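Butyryl-CoA dehydrogenase (Marinomonas mediterranea, PDB 6CXT) is a flavoprotein of the acyl-CoA dehydrogenase family that binds flavin-adenine dinucleotide (FAD) and FK4. Local coordinates at residues G48-A56 and T91-L99. Sequence-based numbering, arbitrary orientation.
Sequences GLPIPEKYA and TFACSMPIL
The Y55 ring meets L99 obliquely, CD1 of the leucine lying 3.5 Å from Y55 CD2, and carries K54 CG over the centre of one face. On the F92 ring, T91 CG2 covers one face from 3.8 Å above the plane, while P50 CG approaches obliquely, 4.0 Å from F92 CE1. P50, in the type I turn G48–I51, suits this place because its compact ring is wholly apolar on the side turned to the helix: CG also lies 3.8 Å from T91 CG2 and 3.7 Å from M96 SD. The methionine's bend at chi2 (-53°) brings its sulfur against that ring. I51 sends CD1 to S95 CB at 4.0 Å, a small residue adding little bulk there, and also nears M96 SD. Farther along, L99 holds CG anti to its backbone N (chi1 -179°) and forks: CD2 lies against P52 CD at 3.5 Å, so the two methyls let one side chain touch P52 and Y55 at once. Polar ends turn elsewhere, Y55 OH bonding to E104 and K107, and T91 OG1 to G87 O. The loop between helices 35-44 and 64-77 thus lies on helix 81-101 of the N-terminal domain through apolar contacts, a largely buried interface whose fit rests on shape rather than on directional bonds.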
loop_
_atom_site.group_PDB
_atom_site.type_symbol
_atom_site.label_atom_id
_atom_site.label_comp_id
_atom_site.label_asym_id
_atom_site.label_seq_id
_atom_site.Cartn_x
_atom_site.Cartn_y
_atom_site.Cartn_z
ATOM N N GLY B 48 32.293 17.006 -14.528
ATOM C CA GLY B 48 33.363 16.245 -15.141
ATOM C C GLY B 48 33.558 14.857 -14.591
ATOM O O GLY B 48 34.466 14.172 -15.031
ATOM N N LEU B 49 32.721 14.410 -13.643
ATOM C CA LEU B 49 32.993 13.103 -12.993
ATOM C C LEU B 49 33.221 11.935 -13.965
ATOM O O LEU B 49 34.201 11.205 -13.786
ATOM C CB LEU B 49 31.934 12.721 -11.922
ATOM C CG LEU B 49 31.600 13.794 -10.892
ATOM C CD1 LEU B 49 30.327 13.436 -10.106
ATOM C CD2 LEU B 49 32.791 13.915 -9.969
ATOM N N PRO B 50 32.341 11.744 -14.978
ATOM C CA PRO B 50 32.558 10.606 -15.850
ATOM C C PRO B 50 33.277 10.959 -17.180
ATOM O O PRO B 50 33.204 10.166 -18.113
ATOM C CB PRO B 50 31.128 10.176 -16.193
ATOM C CG PRO B 50 30.340 11.467 -16.187
ATOM C CD PRO B 50 31.106 12.457 -15.342
ATOM N N ILE B 51 33.858 12.150 -17.293
ATOM C CA ILE B 51 34.494 12.573 -18.579
ATOM C C ILE B 51 35.986 12.208 -18.477
ATOM O O ILE B 51 36.638 12.553 -17.494
ATOM C CB ILE B 51 34.278 14.078 -18.918
ATOM C CG1 ILE B 51 32.796 14.454 -18.773
ATOM C CG2 ILE B 51 34.782 14.430 -20.330
ATOM C CD1 ILE B 51 31.832 13.697 -19.662
ATOM N N PRO B 52 36.503 11.451 -19.465
ATOM C CA PRO B 52 37.942 11.134 -19.535
ATOM C C PRO B 52 38.799 12.396 -19.663
ATOM O O PRO B 52 38.404 13.352 -20.352
ATOM C CB PRO B 52 38.042 10.299 -20.817
ATOM C CG PRO B 52 36.684 9.722 -21.013
ATOM C CD PRO B 52 35.767 10.836 -20.586
ATOM N N GLU B 53 39.953 12.396 -19.007
ATOM C CA GLU B 53 40.953 13.460 -19.175
ATOM C C GLU B 53 41.299 13.758 -20.648
ATOM O O GLU B 53 41.529 14.906 -21.004
ATOM C CB GLU B 53 42.220 13.147 -18.382
ATOM C CG GLU B 53 43.046 14.396 -18.111
ATOM C CD GLU B 53 44.122 14.206 -17.059
ATOM O OE1 GLU B 53 44.087 13.206 -16.302
ATOM O OE2 GLU B 53 45.013 15.078 -16.989
ATOM N N LYS B 54 41.306 12.724 -21.487
ATOM C CA LYS B 54 41.502 12.851 -22.938
ATOM C C LYS B 54 40.650 13.969 -23.556
ATOM O O LYS B 54 41.053 14.609 -24.550
ATOM C CB LYS B 54 41.162 11.515 -23.606
ATOM C CG LYS B 54 41.586 11.373 -25.061
ATOM C CD LYS B 54 40.905 10.175 -25.713
ATOM C CE LYS B 54 41.538 9.750 -27.041
ATOM N NZ LYS B 54 41.754 10.845 -28.032
ATOM N N TYR B 55 39.468 14.206 -22.980
ATOM C CA TYR B 55 38.545 15.196 -23.557
ATOM C C TYR B 55 38.333 16.455 -22.755
ATOM O O TYR B 55 37.798 17.403 -23.295
ATOM C CB TYR B 55 37.204 14.581 -23.945
ATOM C CG TYR B 55 37.339 13.491 -24.953
ATOM C CD1 TYR B 55 37.637 13.773 -26.300
ATOM C CD2 TYR B 55 37.194 12.164 -24.567
ATOM C CE1 TYR B 55 37.761 12.743 -27.233
ATOM C CE2 TYR B 55 37.312 11.136 -25.478
ATOM C CZ TYR B 55 37.611 11.425 -26.803
ATOM O OH TYR B 55 37.705 10.369 -27.675
ATOM N N ALA B 56 38.764 16.477 -21.494
ATOM C CA ALA B 56 38.603 17.649 -20.656
ATOM C C ALA B 56 39.655 17.618 -19.586
ATOM O O ALA B 56 39.806 16.605 -18.890
ATOM C CB ALA B 56 37.206 17.658 -20.031
ATOM N N THR B 91 24.902 16.558 -17.613
ATOM C CA THR B 91 25.978 15.567 -17.685
ATOM C C THR B 91 25.541 14.251 -18.324
ATOM O O THR B 91 26.232 13.749 -19.216
ATOM C CB THR B 91 26.580 15.280 -16.320
ATOM O OG1 THR B 91 27.148 16.487 -15.819
ATOM C CG2 THR B 91 27.702 14.190 -16.377
ATOM N N PHE B 92 24.411 13.678 -17.880
ATOM C CA PHE B 92 24.112 12.305 -18.261
ATOM C C PHE B 92 23.295 12.212 -19.507
ATOM O O PHE B 92 23.435 11.239 -20.268
ATOM C CB PHE B 92 23.532 11.512 -17.051
ATOM C CG PHE B 92 24.549 11.413 -15.953
ATOM C CD1 PHE B 92 25.632 10.525 -16.084
ATOM C CD2 PHE B 92 24.498 12.231 -14.857
ATOM C CE1 PHE B 92 26.626 10.454 -15.143
ATOM C CE2 PHE B 92 25.503 12.166 -13.893
ATOM C CZ PHE B 92 26.565 11.270 -14.026
ATOM N N ALA B 93 22.401 13.174 -19.728
ATOM C CA ALA B 93 21.623 13.133 -20.946
ATOM C C ALA B 93 22.321 13.842 -22.143
ATOM O O ALA B 93 21.872 13.691 -23.291
ATOM C CB ALA B 93 20.187 13.661 -20.762
ATOM N N CYS B 94 23.344 14.633 -21.865
ATOM C CA CYS B 94 23.957 15.469 -22.917
ATOM C C CYS B 94 25.441 15.173 -23.090
ATOM O O CYS B 94 25.845 14.742 -24.205
ATOM C CB CYS B 94 23.707 16.961 -22.666
ATOM S SG CYS B 94 21.947 17.373 -22.508
ATOM N N SER B 95 26.248 15.407 -22.050
ATOM C CA SER B 95 27.683 15.101 -22.128
ATOM C C SER B 95 27.975 13.633 -22.449
ATOM O O SER B 95 28.877 13.350 -23.237
ATOM C CB SER B 95 28.469 15.515 -20.884
ATOM O OG SER B 95 28.234 16.889 -20.591
ATOM N N MET B 96 27.225 12.694 -21.866
ATOM C CA MET B 96 27.517 11.290 -22.156
ATOM C C MET B 96 27.211 10.835 -23.613
ATOM O O MET B 96 28.058 10.172 -24.227
ATOM C CB MET B 96 26.891 10.354 -21.083
ATOM C CG MET B 96 27.490 10.570 -19.700
ATOM S SD MET B 96 29.300 10.480 -19.562
ATOM C CE MET B 96 29.536 8.745 -19.954
ATOM N N PRO B 97 26.046 11.193 -24.196
ATOM C CA PRO B 97 25.893 10.814 -25.589
ATOM C C PRO B 97 26.910 11.503 -26.528
ATOM O O PRO B 97 27.255 10.937 -27.579
ATOM C CB PRO B 97 24.502 11.280 -25.973
ATOM C CG PRO B 97 23.914 11.870 -24.768
ATOM C CD PRO B 97 24.771 11.625 -23.593
ATOM N N ILE B 98 27.345 12.702 -26.158
ATOM C CA ILE B 98 28.375 13.393 -26.915
ATOM C C ILE B 98 29.651 12.572 -26.832
ATOM O O ILE B 98 30.251 12.291 -27.877
ATOM C CB ILE B 98 28.591 14.842 -26.424
ATOM C CG1 ILE B 98 27.416 15.686 -26.913
ATOM C CG2 ILE B 98 29.952 15.422 -26.901
ATOM C CD1 ILE B 98 27.294 17.044 -26.223
ATOM N N LEU B 99 30.073 12.242 -25.601
ATOM C CA LEU B 99 31.211 11.372 -25.368
ATOM C C LEU B 99 31.099 10.049 -26.139
ATOM O O LEU B 99 32.071 9.637 -26.781
ATOM C CB LEU B 99 31.460 11.113 -23.874
ATOM C CG LEU B 99 32.649 10.219 -23.486
ATOM C CD1 LEU B 99 33.999 10.868 -23.870
ATOM C CD2 LEU B 99 32.641 9.932 -21.997
#